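Local coordinates for putative short-chain dehydrogenase/reductase (Burkholderia xenovorans, PDB 5JY1), which binds NAD and probably acts as a short-chain dehydrogenase/reductase, perhaps reducing 3-oxoacyl groups carried on acyl carrier protein, at residues 102-107 against 113-118. Numbering follows the deposited sequence.
Sequences PTPNVL and DEMLEQ. With EDO (1,2-ethanediol), chain G.
In the Rossmann fold of this short-chain dehydrogenase/reductase, the loop that leaves strand 94-97 beside the NAD site runs back over the first turns of helix 113-141, where Thr103 and Pro104 lie against Met115. The backbones come closest at Thr103 and Met115, with CA atoms 6.2 Å apart. Thr103 turns its methyl to the helix: CG2 stands 4.0 Å from Met115 CB and lies near Met115 O. With chi1 of 59°, its OG1 sits between the backbone N and the carbonyl carbon and hydrogen-bonds Asp163 OD2 at the start of helix 162-182. The Met115 side chain, extended beyond CG (chi2 171°), passes at a slant across Pro104; its CE meets Pro104 CG and CD, 4.0 Å from CG, and SD lies about as far from CD. Farther along, Val106 CG2 approaches the sulfur more loosely, at 4.4 Å. One turn after Met115, Gln118, its chain extended, runs past the Thr103 side chain in the opposite direction and brings OE1 to 4.0 Å from Thr103 CG2, a van der Waals contact. Van der Waals packing thus joins this surface loop to the helix, whose Asp113 forms a salt bridge with Lys75 of the second subunit. At the other end of the loop segment, Pro102 lies next to Phe100, an NAD-binding residue. A 1,2-ethanediol, probably from the crystallisation liquor, sits here: its O1 donates to Thr103 OG1 at 3.1 Å and accepts a weak bond from Thr103 N at 3.2 Å.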
ATOM      1  N   PRO A 102       8.242 -13.873  22.235  1.00 24.14           N
ATOM      2  CA  PRO A 102       9.190 -12.784  21.982  1.00 22.21           C
ATOM      3  C   PRO A 102      10.641 -13.241  21.935  1.00 23.98           C
ATOM      4  O   PRO A 102      11.033 -14.234  22.552  1.00 26.29           O
ATOM      5  CB  PRO A 102       8.962 -11.845  23.173  1.00 27.63           C
ATOM      6  CG  PRO A 102       8.525 -12.762  24.273  1.00 28.92           C
ATOM      7  CD  PRO A 102       7.681 -13.816  23.599  1.00 26.48           C
ATOM      8  N   THR A 103      11.437 -12.493  21.175  1.00 21.06           N
ATOM      9  CA  THR A 103      12.889 -12.550  21.223  1.00 21.96           C
ATOM     10  C   THR A 103      13.427 -11.251  21.819  1.00 25.38           C
ATOM     11  O   THR A 103      12.699 -10.253  21.897  1.00 24.21           O
ATOM     12  CB  THR A 103      13.489 -12.762  19.821  1.00 20.46           C
ATOM     13  OG1 THR A 103      13.086 -11.693  18.950  1.00 19.93           O
ATOM     14  CG2 THR A 103      13.043 -14.098  19.242  1.00 19.60           C
ATOM     15  N   PRO A 104      14.688 -11.222  22.259  1.00 20.46           N
ATOM     16  CA  PRO A 104      15.229  -9.990  22.846  1.00 22.98           C
ATOM     17  C   PRO A 104      15.165  -8.807  21.888  1.00 21.38           C
ATOM     18  O   PRO A 104      15.413  -8.936  20.687  1.00 21.55           O
ATOM     19  CB  PRO A 104      16.677 -10.366  23.174  1.00 22.65           C
ATOM     20  CG  PRO A 104      16.623 -11.819  23.432  1.00 23.51           C
ATOM     21  CD  PRO A 104      15.617 -12.358  22.452  1.00 21.78           C
ATOM     22  N   ASN A 105      14.824  -7.643  22.441  1.00 22.71           N
ATOM     23  CA  ASN A 105      14.765  -6.387  21.688  1.00 21.26           C
ATOM     24  C   ASN A 105      16.181  -5.852  21.549  1.00 19.43           C
ATOM     25  O   ASN A 105      16.694  -5.161  22.429  1.00 23.07           O
ATOM     26  CB  ASN A 105      13.873  -5.376  22.394  1.00 23.00           C
ATOM     27  CG  ASN A 105      12.469  -5.882  22.584  1.00 24.64           C
ATOM     28  OD1 ASN A 105      11.898  -6.503  21.684  1.00 23.67           O
ATOM     29  ND2 ASN A 105      11.901  -5.628  23.760  1.00 28.85           N
ATOM     30  N   VAL A 106      16.830  -6.186  20.429  1.00 20.32           N
ATOM     31  CA  VAL A 106      18.218  -5.815  20.179  1.00 19.18           C
ATOM     32  C   VAL A 106      18.323  -5.316  18.745  1.00 18.64           C
ATOM     33  O   VAL A 106      17.475  -5.604  17.901  1.00 18.07           O
ATOM     34  CB  VAL A 106      19.206  -6.989  20.411  1.00 20.27           C
ATOM     35  CG1 VAL A 106      19.226  -7.395  21.884  1.00 22.69           C
ATOM     36  CG2 VAL A 106      18.856  -8.182  19.523  1.00 23.30           C
ATOM     37  N   LEU A 107      19.388  -4.561  18.479  1.00 17.23           N
ATOM     38  CA  LEU A 107      19.621  -4.035  17.138  1.00 17.51           C
ATOM     39  C   LEU A 107      19.738  -5.167  16.126  1.00 19.78           C
ATOM     40  O   LEU A 107      20.123  -6.291  16.461  1.00 18.34           O
ATOM     41  CB  LEU A 107      20.891  -3.185  17.117  1.00 17.19           C
ATOM     42  CG  LEU A 107      20.866  -1.956  18.023  1.00 21.79           C
ATOM     43  CD1 LEU A 107      22.264  -1.391  18.157  1.00 20.79           C
ATOM     44  CD2 LEU A 107      19.920  -0.898  17.474  1.00 21.56           C
ATOM     45  N   ASP A 113      21.007 -15.694  14.402  1.00 20.77           N
ATOM     46  CA  ASP A 113      20.272 -16.605  13.524  1.00 17.90           C
ATOM     47  C   ASP A 113      19.258 -17.418  14.316  1.00 21.50           C
ATOM     48  O   ASP A 113      18.165 -17.720  13.821  1.00 22.75           O
ATOM     49  CB  ASP A 113      21.237 -17.540  12.793  1.00 18.12           C
ATOM     50  CG  ASP A 113      22.076 -16.827  11.753  1.00 22.18           C
ATOM     51  OD1 ASP A 113      21.951 -15.593  11.598  1.00 23.37           O
ATOM     52  OD2 ASP A 113      22.887 -17.517  11.087  1.00 23.76           O
ATOM     53  N   GLU A 114      19.609 -17.785  15.549  1.00 23.39           N
ATOM     54  CA  GLU A 114      18.697 -18.568  16.374  1.00 22.88           C
ATOM     55  C   GLU A 114      17.412 -17.796  16.658  1.00 23.25           C
ATOM     56  O   GLU A 114      16.320 -18.379  16.677  1.00 21.53           O
ATOM     57  CB  GLU A 114      19.395 -18.968  17.674  1.00 25.10           C
ATOM     58  CG  GLU A 114      20.483 -20.031  17.516  1.00 36.29           C
ATOM     59  CD  GLU A 114      21.735 -19.543  16.785  1.00 48.10           C
ATOM     60  OE1 GLU A 114      22.077 -18.338  16.877  1.00 41.93           O
ATOM     61  OE2 GLU A 114      22.381 -20.377  16.112  1.00 53.73           O
ATOM     62  N   MET A 115      17.516 -16.481  16.874  1.00 20.06           N
ATOM     63  CA  MET A 115      16.312 -15.686  17.096  1.00 19.80           C
ATOM     64  C   MET A 115      15.419 -15.672  15.860  1.00 19.79           C
ATOM     65  O   MET A 115      14.196 -15.820  15.975  1.00 20.10           O
ATOM     66  CB  MET A 115      16.674 -14.256  17.498  1.00 17.40           C
ATOM     67  CG  MET A 115      17.321 -14.144  18.860  1.00 19.63           C
ATOM     68  SD  MET A 115      17.949 -12.482  19.158  1.00 21.73           S
ATOM     69  CE  MET A 115      19.087 -12.803  20.505  1.00 24.44           C
ATOM     70  N   LEU A 116      16.004 -15.483  14.667  1.00 18.73           N
ATOM     71  CA  LEU A 116      15.191 -15.488  13.451  1.00 16.92           C
ATOM     72  C   LEU A 116      14.539 -16.848  13.228  1.00 16.28           C
ATOM     73  O   LEU A 116      13.361 -16.933  12.864  1.00 16.31           O
ATOM     74  CB  LEU A 116      16.033 -15.100  12.235  1.00 18.11           C
ATOM     75  CG  LEU A 116      15.271 -15.114  10.906  1.00 17.09           C
ATOM     76  CD1 LEU A 116      14.124 -14.107  10.936  1.00 18.08           C
ATOM     77  CD2 LEU A 116      16.192 -14.822   9.719  1.00 15.96           C
ATOM     78  N   GLU A 117      15.285 -17.930  13.463  1.00 17.96           N
ATOM     79  CA  GLU A 117      14.692 -19.255  13.325  1.00 19.91           C
ATOM     80  C   GLU A 117      13.512 -19.438  14.275  1.00 20.79           C
ATOM     81  O   GLU A 117      12.459 -19.958  13.883  1.00 19.97           O
ATOM     82  CB  GLU A 117      15.759 -20.321  13.579  1.00 22.62           C
ATOM     83  CG  GLU A 117      15.266 -21.748  13.381  1.00 30.37           C
ATOM     84  CD  GLU A 117      16.379 -22.774  13.529  1.00 47.68           C
ATOM     85  OE1 GLU A 117      17.529 -22.378  13.821  1.00 49.73           O
ATOM     86  OE2 GLU A 117      16.098 -23.977  13.352  1.00 52.93           O
ATOM     87  N   GLN A 118      13.670 -19.015  15.533  1.00 19.12           N
ATOM     88  CA  GLN A 118      12.600 -19.182  16.509  1.00 21.58           C
ATOM     89  C   GLN A 118      11.373 -18.365  16.126  1.00 23.34           C
ATOM     90  O   GLN A 118      10.235 -18.837  16.256  1.00 19.15           O
ATOM     91  CB  GLN A 118      13.096 -18.777  17.895  1.00 25.28           C
ATOM     92  CG  GLN A 118      12.078 -18.959  18.999  1.00 35.64           C
ATOM     93  CD  GLN A 118      12.539 -18.346  20.301  1.00 48.86           C
ATOM     94  OE1 GLN A 118      11.858 -17.496  20.875  1.00 53.55           O
ATOM     95  NE2 GLN A 118      13.708 -18.768  20.773  1.00 52.95           N
TER
HETATM   96  C1  EDO G 303       9.652 -10.151  19.627  1.00 35.15           C
HETATM   97  O1  EDO G 303      10.081 -11.090  18.630  1.00 32.32           O
HETATM   98  C2  EDO G 303       8.996  -8.950  18.954  1.00 43.72           C
HETATM   99  O2  EDO G 303       8.099  -8.307  19.870  1.00 53.94           O